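Local coordinates for protein cobalt-precorrin-5B C(1)-methyltransferase (Archaeoglobus fulgidus, PDB 1SR8) that probably catalyses the S-adenosylmethionine-dependent methylation of C-1 in cobalt-precorrin-5B, giving cobalt-precorrin-6A on the anaerobic route to adenosylcobalamin, at residues Ala108-Thr113 with Phe150-Gly155; Lys67-Ala72 with Ile139-Ile144; Arg10-Trp15 with Ala205-Arg210. All blocks are in the same frame, centred on the assembly; numbering follows the deposited sequence.

Contact 1: Ala108-Thr113 with Phe150-Gly155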
loop_
_atom_site.group_PDB
_atom_site.type_symbol
_atom_site.label_atom_id
_atom_site.label_comp_id
_atom_site.label_asym_id
_atom_site.label_seq_id
_atom_site.Cartn_x
_atom_site.Cartn_y
_atom_site.Cartn_z
ATOM N N ALA A 108 -19.337 2.999 4.332
ATOM C CA ALA A 108 -19.716 3.804 3.177
ATOM C C ALA A 108 -21.232 3.850 3.093
ATOM O O ALA A 108 -21.909 2.819 3.203
ATOM C CB ALA A 108 -19.141 3.207 1.896
ATOM N N GLU A 109 -21.763 5.045 2.883
ATOM C CA GLU A 109 -23.201 5.225 2.796
ATOM C C GLU A 109 -23.555 6.033 1.555
ATOM O O GLU A 109 -22.976 7.094 1.334
ATOM C CB GLU A 109 -23.692 5.963 4.045
ATOM C CG GLU A 109 -25.188 6.176 4.108
ATOM C CD GLU A 109 -25.873 5.189 5.032
ATOM O OE1 GLU A 109 -26.804 4.486 4.574
ATOM O OE2 GLU A 109 -25.476 5.127 6.220
ATOM N N VAL A 110 -24.490 5.532 0.748
ATOM C CA VAL A 110 -24.921 6.250 -0.452
ATOM C C VAL A 110 -25.748 7.442 0.004
ATOM O O VAL A 110 -26.537 7.328 0.938
ATOM C CB VAL A 110 -25.816 5.383 -1.402
ATOM C CG1 VAL A 110 -25.058 4.162 -1.886
ATOM C CG2 VAL A 110 -27.099 4.982 -0.699
ATOM N N CYS A 111 -25.562 8.588 -0.635
ATOM C CA CYS A 111 -26.324 9.765 -0.263
ATOM C C CYS A 111 -26.911 10.435 -1.500
ATOM O O CYS A 111 -26.615 10.032 -2.625
ATOM C CB CYS A 111 -25.453 10.739 0.560
ATOM S SG CYS A 111 -23.943 11.394 -0.178
ATOM N N GLU A 112 -27.763 11.434 -1.295
ATOM C CA GLU A 112 -28.403 12.140 -2.401
ATOM C C GLU A 112 -27.462 12.999 -3.233
ATOM O O GLU A 112 -27.489 12.953 -4.462
ATOM C CB GLU A 112 -29.542 13.015 -1.878
ATOM C CG GLU A 112 -30.697 12.218 -1.317
ATOM C CD GLU A 112 -31.334 11.351 -2.363
ATOM O OE1 GLU A 112 -31.940 11.909 -3.298
ATOM O OE2 GLU A 112 -31.221 10.115 -2.260
ATOM N N THR A 113 -26.640 13.794 -2.565
ATOM C CA THR A 113 -25.714 14.665 -3.270
ATOM C C THR A 113 -24.560 13.883 -3.911
ATOM O O THR A 113 -23.772 13.230 -3.229
ATOM C CB THR A 113 -25.192 15.751 -2.309
ATOM O OG1 THR A 113 -24.005 16.353 -2.843
ATOM C CG2 THR A 113 -24.926 15.156 -0.952
ATOM N N PHE A 150 -23.784 0.343 -12.129
ATOM C CA PHE A 150 -25.042 0.231 -11.409
ATOM C C PHE A 150 -25.966 1.415 -11.630
ATOM O O PHE A 150 -26.872 1.664 -10.838
ATOM C CB PHE A 150 -24.738 0.041 -9.927
ATOM C CG PHE A 150 -23.863 -1.152 -9.654
ATOM C CD1 PHE A 150 -24.398 -2.442 -9.648
ATOM C CD2 PHE A 150 -22.495 -0.998 -9.467
ATOM C CE1 PHE A 150 -23.589 -3.557 -9.463
ATOM C CE2 PHE A 150 -21.669 -2.107 -9.282
ATOM C CZ PHE A 150 -22.218 -3.389 -9.280
ATOM N N ASN A 151 -25.738 2.129 -12.726
ATOM C CA ASN A 151 -26.536 3.291 -13.093
ATOM C C ASN A 151 -26.912 4.126 -11.873
ATOM O O ASN A 151 -28.077 4.446 -11.643
ATOM C CB ASN A 151 -27.785 2.832 -13.841
ATOM C CG ASN A 151 -28.206 3.812 -14.912
ATOM O OD1 ASN A 151 -28.799 4.859 -14.623
ATOM N ND2 ASN A 151 -27.885 3.488 -16.168
ATOM N N PHE A 152 -25.890 4.478 -11.105
ATOM C CA PHE A 152 -26.026 5.269 -9.891
ATOM C C PHE A 152 -25.734 6.735 -10.210
ATOM O O PHE A 152 -24.842 7.036 -11.006
ATOM C CB PHE A 152 -25.028 4.741 -8.855
ATOM C CG PHE A 152 -25.073 5.450 -7.542
ATOM C CD1 PHE A 152 -26.168 5.305 -6.693
ATOM C CD2 PHE A 152 -24.006 6.244 -7.135
ATOM C CE1 PHE A 152 -26.197 5.941 -5.450
ATOM C CE2 PHE A 152 -24.021 6.885 -5.894
ATOM C CZ PHE A 152 -25.117 6.734 -5.050
ATOM N N SER A 153 -26.484 7.650 -9.601
ATOM C CA SER A 153 -26.272 9.075 -9.844
ATOM C C SER A 153 -26.053 9.873 -8.563
ATOM O O SER A 153 -25.775 11.066 -8.619
ATOM C CB SER A 153 -27.445 9.668 -10.633
ATOM O OG SER A 153 -28.669 9.465 -9.953
ATOM N N GLY A 154 -26.173 9.215 -7.414
ATOM C CA GLY A 154 -25.964 9.899 -6.152
ATOM C C GLY A 154 -24.495 9.958 -5.772
ATOM O O GLY A 154 -23.627 10.049 -6.641
ATOM N N GLY A 155 -24.216 9.911 -4.474
ATOM C CA GLY A 155 -22.842 9.949 -4.001
ATOM C C GLY A 155 -22.659 9.019 -2.818
ATOM O O GLY A 155 -23.578 8.284 -2.460
#

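Contact 2: Lys67-Ala72 with Ile139-Ile144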
loop_
_atom_site.group_PDB
_atom_site.type_symbol
_atom_site.label_atom_id
_atom_site.label_comp_id
_atom_site.label_asym_id
_atom_site.label_seq_id
_atom_site.Cartn_x
_atom_site.Cartn_y
_atom_site.Cartn_z
ATOM N N LYS A 67 -15.014 -5.904 -6.614
ATOM C CA LYS A 67 -13.704 -5.844 -7.216
ATOM C C LYS A 67 -13.369 -4.368 -7.362
ATOM O O LYS A 67 -14.184 -3.587 -7.851
ATOM C CB LYS A 67 -13.728 -6.532 -8.578
ATOM C CG LYS A 67 -12.378 -6.596 -9.275
ATOM C CD LYS A 67 -12.410 -7.555 -10.462
ATOM C CE LYS A 67 -12.621 -9.008 -9.998
ATOM N NZ LYS A 67 -13.925 -9.248 -9.278
ATOM N N VAL A 68 -12.187 -3.973 -6.909
ATOM C CA VAL A 68 -11.785 -2.581 -7.030
ATOM C C VAL A 68 -10.442 -2.458 -7.740
ATOM O O VAL A 68 -9.582 -3.341 -7.633
ATOM C CB VAL A 68 -11.688 -1.896 -5.648
ATOM C CG1 VAL A 68 -13.066 -1.755 -5.041
ATOM C CG2 VAL A 68 -10.801 -2.703 -4.733
ATOM N N SER A 69 -10.279 -1.373 -8.491
ATOM C CA SER A 69 -9.028 -1.137 -9.188
ATOM C C SER A 69 -8.082 -0.521 -8.159
ATOM O O SER A 69 -8.529 0.010 -7.141
ATOM C CB SER A 69 -9.247 -0.190 -10.371
ATOM O OG SER A 69 -9.846 1.031 -9.966
ATOM N N THR A 70 -6.779 -0.622 -8.407
ATOM C CA THR A 70 -5.773 -0.079 -7.495
ATOM C C THR A 70 -4.804 0.756 -8.305
ATOM O O THR A 70 -4.730 0.614 -9.526
ATOM C CB THR A 70 -4.951 -1.191 -6.805
ATOM O OG1 THR A 70 -4.270 -1.959 -7.801
ATOM C CG2 THR A 70 -5.848 -2.118 -5.996
ATOM N N PRO A 71 -4.048 1.646 -7.635
ATOM C CA PRO A 71 -3.080 2.493 -8.335
ATOM C C PRO A 71 -2.045 1.654 -9.095
ATOM O O PRO A 71 -1.584 2.053 -10.164
ATOM C CB PRO A 71 -2.453 3.306 -7.196
ATOM C CG PRO A 71 -3.572 3.420 -6.213
ATOM C CD PRO A 71 -4.111 2.011 -6.207
ATOM N N ALA A 72 -1.691 0.495 -8.535
ATOM C CA ALA A 72 -0.711 -0.408 -9.139
ATOM C C ALA A 72 -1.252 -1.063 -10.400
ATOM O O ALA A 72 -0.501 -1.675 -11.152
ATOM C CB ALA A 72 -0.289 -1.479 -8.135
ATOM N N ILE A 139 -10.181 6.043 -5.263
ATOM C CA ILE A 139 -11.571 6.044 -4.826
ATOM C C ILE A 139 -12.468 6.619 -5.912
ATOM O O ILE A 139 -13.492 6.032 -6.246
ATOM C CB ILE A 139 -11.738 6.853 -3.530
ATOM C CG1 ILE A 139 -10.909 6.207 -2.414
ATOM C CG2 ILE A 139 -13.208 6.897 -3.128
ATOM C CD1 ILE A 139 -10.924 6.972 -1.104
ATOM N N LEU A 140 -12.079 7.758 -6.479
ATOM C CA LEU A 140 -12.872 8.387 -7.534
ATOM C C LEU A 140 -13.025 7.473 -8.718
ATOM O O LEU A 140 -14.083 7.402 -9.321
ATOM C CB LEU A 140 -12.222 9.678 -8.015
ATOM C CG LEU A 140 -12.523 10.934 -7.210
ATOM C CD1 LEU A 140 -11.736 12.109 -7.816
ATOM C CD2 LEU A 140 -14.037 11.202 -7.228
ATOM N N GLU A 141 -11.944 6.793 -9.063
ATOM C CA GLU A 141 -11.943 5.875 -10.188
ATOM C C GLU A 141 -12.992 4.777 -9.994
ATOM O O GLU A 141 -13.794 4.491 -10.883
ATOM C CB GLU A 141 -10.553 5.253 -10.333
ATOM C CG GLU A 141 -10.435 4.403 -11.564
ATOM C CD GLU A 141 -9.066 3.802 -11.744
ATOM O OE1 GLU A 141 -8.824 3.252 -12.836
ATOM O OE2 GLU A 141 -8.239 3.863 -10.807
ATOM N N ASN A 142 -12.979 4.161 -8.821
ATOM C CA ASN A 142 -13.922 3.104 -8.509
ATOM C C ASN A 142 -15.338 3.639 -8.425
ATOM O O ASN A 142 -16.294 2.942 -8.773
ATOM C CB ASN A 142 -13.525 2.440 -7.194
ATOM C CG ASN A 142 -12.340 1.513 -7.356
ATOM O OD1 ASN A 142 -12.453 0.453 -7.978
ATOM N ND2 ASN A 142 -11.190 1.912 -6.816
ATOM N N PHE A 143 -15.470 4.877 -7.953
ATOM C CA PHE A 143 -16.774 5.530 -7.835
ATOM C C PHE A 143 -17.386 5.704 -9.226
ATOM O O PHE A 143 -18.570 5.425 -9.440
ATOM C CB PHE A 143 -16.623 6.901 -7.156
ATOM C CG PHE A 143 -17.887 7.733 -7.172
ATOM C CD1 PHE A 143 -18.975 7.393 -6.371
ATOM C CD2 PHE A 143 -18.004 8.828 -8.025
ATOM C CE1 PHE A 143 -20.163 8.129 -6.420
ATOM C CE2 PHE A 143 -19.187 9.570 -8.081
ATOM C CZ PHE A 143 -20.265 9.218 -7.278
ATOM N N ILE A 144 -16.570 6.169 -10.170
ATOM C CA ILE A 144 -17.021 6.372 -11.545
ATOM C C ILE A 144 -17.447 5.042 -12.152
ATOM O O ILE A 144 -18.537 4.940 -12.713
ATOM C CB ILE A 144 -15.905 6.958 -12.440
ATOM C CG1 ILE A 144 -15.537 8.371 -11.990
ATOM C CG2 ILE A 144 -16.363 6.974 -13.887
ATOM C CD1 ILE A 144 -14.288 8.903 -12.675
HETATM O O HOH W 1 -15.072 -0.488 -9.175
HETATM O O HOH W 2 -5.458 2.127 -11.691
#

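Contact 3: Arg10-Trp15 with Ala205-Arg210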
loop_
_atom_site.group_PDB
_atom_site.type_symbol
_atom_site.label_atom_id
_atom_site.label_comp_id
_atom_site.label_asym_id
_atom_site.label_seq_id
_atom_site.Cartn_x
_atom_site.Cartn_y
_atom_site.Cartn_z
ATOM N N ARG A 10 11.679 -10.606 -10.228
ATOM C CA ARG A 10 11.378 -11.974 -10.608
ATOM C C ARG A 10 11.530 -12.898 -9.414
ATOM O O ARG A 10 12.333 -12.647 -8.514
ATOM C CB ARG A 10 12.318 -12.429 -11.716
ATOM C CG ARG A 10 12.282 -13.912 -11.955
ATOM C CD ARG A 10 13.343 -14.357 -12.935
ATOM N NE ARG A 10 13.116 -15.741 -13.322
ATOM C CZ ARG A 10 13.660 -16.319 -14.386
ATOM N NH1 ARG A 10 14.477 -15.634 -15.177
ATOM N NH2 ARG A 10 13.369 -17.581 -14.675
ATOM N N TYR A 11 10.741 -13.965 -9.407
ATOM C CA TYR A 11 10.805 -14.941 -8.333
ATOM C C TYR A 11 11.672 -16.108 -8.786
ATOM O O TYR A 11 11.560 -16.566 -9.927
ATOM C CB TYR A 11 9.403 -15.449 -7.970
ATOM C CG TYR A 11 8.565 -14.452 -7.193
ATOM C CD1 TYR A 11 7.619 -13.650 -7.831
ATOM C CD2 TYR A 11 8.726 -14.309 -5.814
ATOM C CE1 TYR A 11 6.852 -12.734 -7.114
ATOM C CE2 TYR A 11 7.968 -13.397 -5.089
ATOM C CZ TYR A 11 7.035 -12.613 -5.742
ATOM O OH TYR A 11 6.292 -11.702 -5.019
ATOM N N PRO A 12 12.567 -16.588 -7.905
ATOM C CA PRO A 12 13.444 -17.714 -8.241
ATOM C C PRO A 12 12.582 -18.869 -8.748
ATOM O O PRO A 12 11.670 -19.313 -8.051
ATOM C CB PRO A 12 14.111 -18.031 -6.908
ATOM C CG PRO A 12 14.208 -16.687 -6.269
ATOM C CD PRO A 12 12.847 -16.097 -6.546
ATOM N N GLU A 13 12.856 -19.355 -9.953
ATOM C CA GLU A 13 12.055 -20.441 -10.506
ATOM C C GLU A 13 11.980 -21.672 -9.607
ATOM O O GLU A 13 11.035 -22.447 -9.686
ATOM C CB GLU A 13 12.580 -20.861 -11.875
ATOM C CG GLU A 13 11.685 -21.893 -12.533
ATOM C CD GLU A 13 12.291 -22.494 -13.778
ATOM O OE1 GLU A 13 13.370 -23.126 -13.668
ATOM O OE2 GLU A 13 11.681 -22.336 -14.861
ATOM N N LYS A 14 12.976 -21.851 -8.753
ATOM C CA LYS A 14 13.002 -22.995 -7.856
ATOM C C LYS A 14 12.078 -22.834 -6.642
ATOM O O LYS A 14 11.913 -23.769 -5.851
ATOM C CB LYS A 14 14.437 -23.249 -7.397
ATOM C CG LYS A 14 15.140 -22.024 -6.855
ATOM C CD LYS A 14 16.567 -22.353 -6.458
ATOM C CE LYS A 14 17.220 -21.182 -5.744
ATOM N NZ LYS A 14 18.602 -21.511 -5.291
ATOM N N TRP A 15 11.479 -21.651 -6.501
ATOM C CA TRP A 15 10.563 -21.348 -5.394
ATOM C C TRP A 15 9.139 -21.666 -5.816
ATOM O O TRP A 15 8.253 -21.880 -4.982
ATOM C CB TRP A 15 10.639 -19.864 -5.031
ATOM C CG TRP A 15 11.912 -19.442 -4.359
ATOM C CD1 TRP A 15 13.077 -20.151 -4.268
ATOM C CD2 TRP A 15 12.146 -18.199 -3.693
ATOM N NE1 TRP A 15 14.019 -19.427 -3.587
ATOM C CE2 TRP A 15 13.475 -18.224 -3.220
ATOM C CE3 TRP A 15 11.359 -17.064 -3.449
ATOM C CZ2 TRP A 15 14.039 -17.153 -2.512
ATOM C CZ3 TRP A 15 11.919 -16.002 -2.747
ATOM C CH2 TRP A 15 13.247 -16.055 -2.287
ATOM N N ALA A 205 16.619 -10.202 -4.444
ATOM C CA ALA A 205 17.528 -9.193 -4.978
ATOM C C ALA A 205 18.893 -9.774 -5.318
ATOM O O ALA A 205 19.726 -9.097 -5.912
ATOM C CB ALA A 205 17.683 -8.057 -3.980
ATOM N N MET A 206 19.120 -11.026 -4.938
ATOM C CA MET A 206 20.392 -11.683 -5.218
ATOM C C MET A 206 20.442 -12.150 -6.669
ATOM O O MET A 206 21.491 -12.549 -7.159
ATOM C CB MET A 206 20.586 -12.885 -4.293
ATOM C CG MET A 206 20.600 -12.534 -2.822
ATOM S SD MET A 206 22.214 -12.142 -2.170
ATOM C CE MET A 206 22.086 -12.981 -0.682
ATOM N N GLN A 207 19.305 -12.108 -7.355
ATOM C CA GLN A 207 19.257 -12.523 -8.753
ATOM C C GLN A 207 19.757 -11.400 -9.647
ATOM O O GLN A 207 19.901 -11.580 -10.851
ATOM C CB GLN A 207 17.828 -12.855 -9.168
ATOM C CG GLN A 207 17.198 -13.984 -8.418
ATOM C CD GLN A 207 15.696 -13.990 -8.586
ATOM O OE1 GLN A 207 15.000 -13.157 -8.006
ATOM N NE2 GLN A 207 15.183 -14.920 -9.395
ATOM N N TYR A 208 20.013 -10.240 -9.056
ATOM C CA TYR A 208 20.460 -9.070 -9.809
ATOM C C TYR A 208 21.787 -8.573 -9.285
ATOM O O TYR A 208 22.009 -8.541 -8.077
ATOM C CB TYR A 208 19.416 -7.952 -9.692
ATOM C CG TYR A 208 18.046 -8.363 -10.167
ATOM C CD1 TYR A 208 17.697 -8.252 -11.510
ATOM C CD2 TYR A 208 17.099 -8.887 -9.279
ATOM C CE1 TYR A 208 16.441 -8.648 -11.970
ATOM C CE2 TYR A 208 15.828 -9.293 -9.728
ATOM C CZ TYR A 208 15.509 -9.166 -11.080
ATOM O OH TYR A 208 14.271 -9.542 -11.556
ATOM N N HIS A 209 22.670 -8.176 -10.192
ATOM C CA HIS A 209 23.971 -7.685 -9.775
ATOM C C HIS A 209 23.850 -6.262 -9.236
ATOM O O HIS A 209 24.400 -5.938 -8.181
ATOM C CB HIS A 209 24.970 -7.722 -10.937
ATOM C CG HIS A 209 26.326 -7.215 -10.567
ATOM N ND1 HIS A 209 27.096 -7.807 -9.590
ATOM C CD2 HIS A 209 27.019 -6.132 -10.990
ATOM C CE1 HIS A 209 28.205 -7.107 -9.422
ATOM N NE2 HIS A 209 28.182 -6.084 -10.260
ATOM N N ARG A 210 23.121 -5.420 -9.962
ATOM C CA ARG A 210 22.925 -4.033 -9.561
ATOM C C ARG A 210 21.520 -3.864 -8.999
ATOM O O ARG A 210 20.546 -4.293 -9.609
ATOM C CB ARG A 210 23.124 -3.112 -10.768
ATOM C CG ARG A 210 24.430 -3.367 -11.509
ATOM C CD ARG A 210 24.684 -2.351 -12.623
ATOM N NE ARG A 210 25.884 -2.676 -13.400
ATOM C CZ ARG A 210 25.932 -3.598 -14.364
ATOM N NH1 ARG A 210 24.844 -4.289 -14.683
ATOM N NH2 ARG A 210 27.073 -3.843 -15.005
#

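Contact 1: Ala108-Thr113 with Phe150-Gly155
Phe152 meets Val110 obliquely at the far end of its ring, while its own chain folds back over it: Gly154 N sits over the centre of one face, 3.4 Å above the plane, and Gly155 C lies in plane at the edge. This is where the loop after helix 133-149 enters the mixed sheet. Cys111 and Gly155 form an antiparallel, hydrogen-bonded pair, the last residue of strand 105-111 against the first of strand 155-159. The Cys111 N to Gly155 O bond is 2.7 Å long and the return bond from Gly155 N to Cys111 O is 3.0 Å. Both are nearly straight at hydrogen (163° and 169°), though each donor stands well above the carbonyl plane of its acceptor. Gly155 O also receives a CA-H...O contact from Val110 CA at 3.2 Å.

The helix ends in a Schellman motif with Asn151 at positive phi, and beyond it Phe152 points back toward strand 105-111. With CG anti to the backbone N (chi1 -179°), the ring is carried to the strand, where Phe152 CZ comes within 4.0 Å of Val110 CB. Leu59 touches both side chains, and Ile56 of helix 44-57 also packs on Phe152. Past the bridge the two chains stay close at Thr113, whose carbonyl oxygen receives a CA-H...O contact from Gly155 CA. A beta carbon on Gly155 would come only 2.3 Å from Thr113 O, so this approach relies on the missing side chain. On the same face of the pair, Cys111 SG rests 3.8 Å from Gly155 C.

Contact 2: Lys67-Ala72 with Ile139-Ile144
Asn142 lays its side-chain amide alongside the backbone of Val68 and Ser69 and grips Ser69 at two points. Asn142 OD1 accepts from Ser69 N at 2.9 Å, with the donor in the carbonyl plane and on a lone pair. The other end of the amide gives a longer bond, Asn142 ND2 to Ser69 O at 3.3 Å, yet it is straight at 179° and its acceptor lies in the amide plane. Together the two bonds close a ring that holds the amide edge-on to Ser69 and fixes its rotation. CG stands beside the backbone N (chi1 -76°), which directs the amide from the helix across to Ser69.

In the fold, this fastens helix 133-149 to the end of 63-68, an outermost strand of the mixed sheet, just where the chain leaves it. The amide meets both the N-H and the C=O of one residue, as a strand neighbour can. Val68 crosses Asn142 at about a right angle, with Val68 CB 3.4 Å from Asn142 OD1, and Val53 of helix 44-57 touches both side chains. Asn142 OD1 has further donors: a weak bond from Ser69 OG and a water at 3.0 Å that also bonds weakly to Lys67 O. Ser69 O is shared too, accepting from Gln138 NE2. On the solvent side the extended Glu141 chain brings Glu141 OE2 to 3.4 Å from Ser69 OG, and a second water, 2.7 Å from Thr70 O, donates weakly to Glu141 OE2.

Contact 3: Arg10-Trp15 with Ala205-Arg210
Arg10 and Tyr208 make one hydrogen bond between the two loops: Arg10 N donates to Tyr208 OH over 3.1 Å. It is bent, 138° at hydrogen, and the donor arrives at the edge of the phenol, near the plane of the ring. Arg10 CB lies 3.5 Å from Tyr208 OH, so the hydroxyl meets the base of the arginine while the extended chain, its CG anti to N (chi1 167°), leads the guanidinium away.

The second polar group is the Gln207 amide, which is probably turned over in the model, so its oxygen and nitrogen cannot be told apart with confidence. Its position is clearer: Gln207 CD is 3.6 Å from Arg10 O, and turned back the amide may donate to that carbonyl.

Van der Waals packing comes from Pro12, which crosses Gln207 at about a right angle with Pro12 CG 3.9 Å from Gln207 CD. The same Pro12 CG sits over the centre of one face of the Trp15 ring, which packs on helix 195-204; the proline is thus held between indole and amide. Cutting Gln207 back to an alanine is likely to remove the packing against Pro12 and to leave Arg10 O without its polar neighbour.

The contact ties the N-terminal loop to the turn between helix 195-204 and strand 210-214 of the parallel sheet. No ion pair spans it, and on the 10-15 side its polar contacts are made by main-chain atoms, so they probably depend more on the path of the backbone than on side-chain charge.

Contacts 1 and 2 belong to one part of the fold: both reach the six-stranded mixed sheet, and helix 133-149 runs between them, carrying the segment 139-144 and leading into 150-155. They touch through Phe143, whose ring packs against Phe152 and the two glycines. Contact 1 is at the surface and works by strand pairing; contact 2, partly buried and nearer the centre of the chain, relies on an asparagine amide and waters. Contact 3 is also partly buried but lies on the opposite side of the chain's centre from contact 1, about 47 Å away between centres. It joins the N-terminal loop to the parallel-sheet region with a bent bond, a glutamine amide and proline packing.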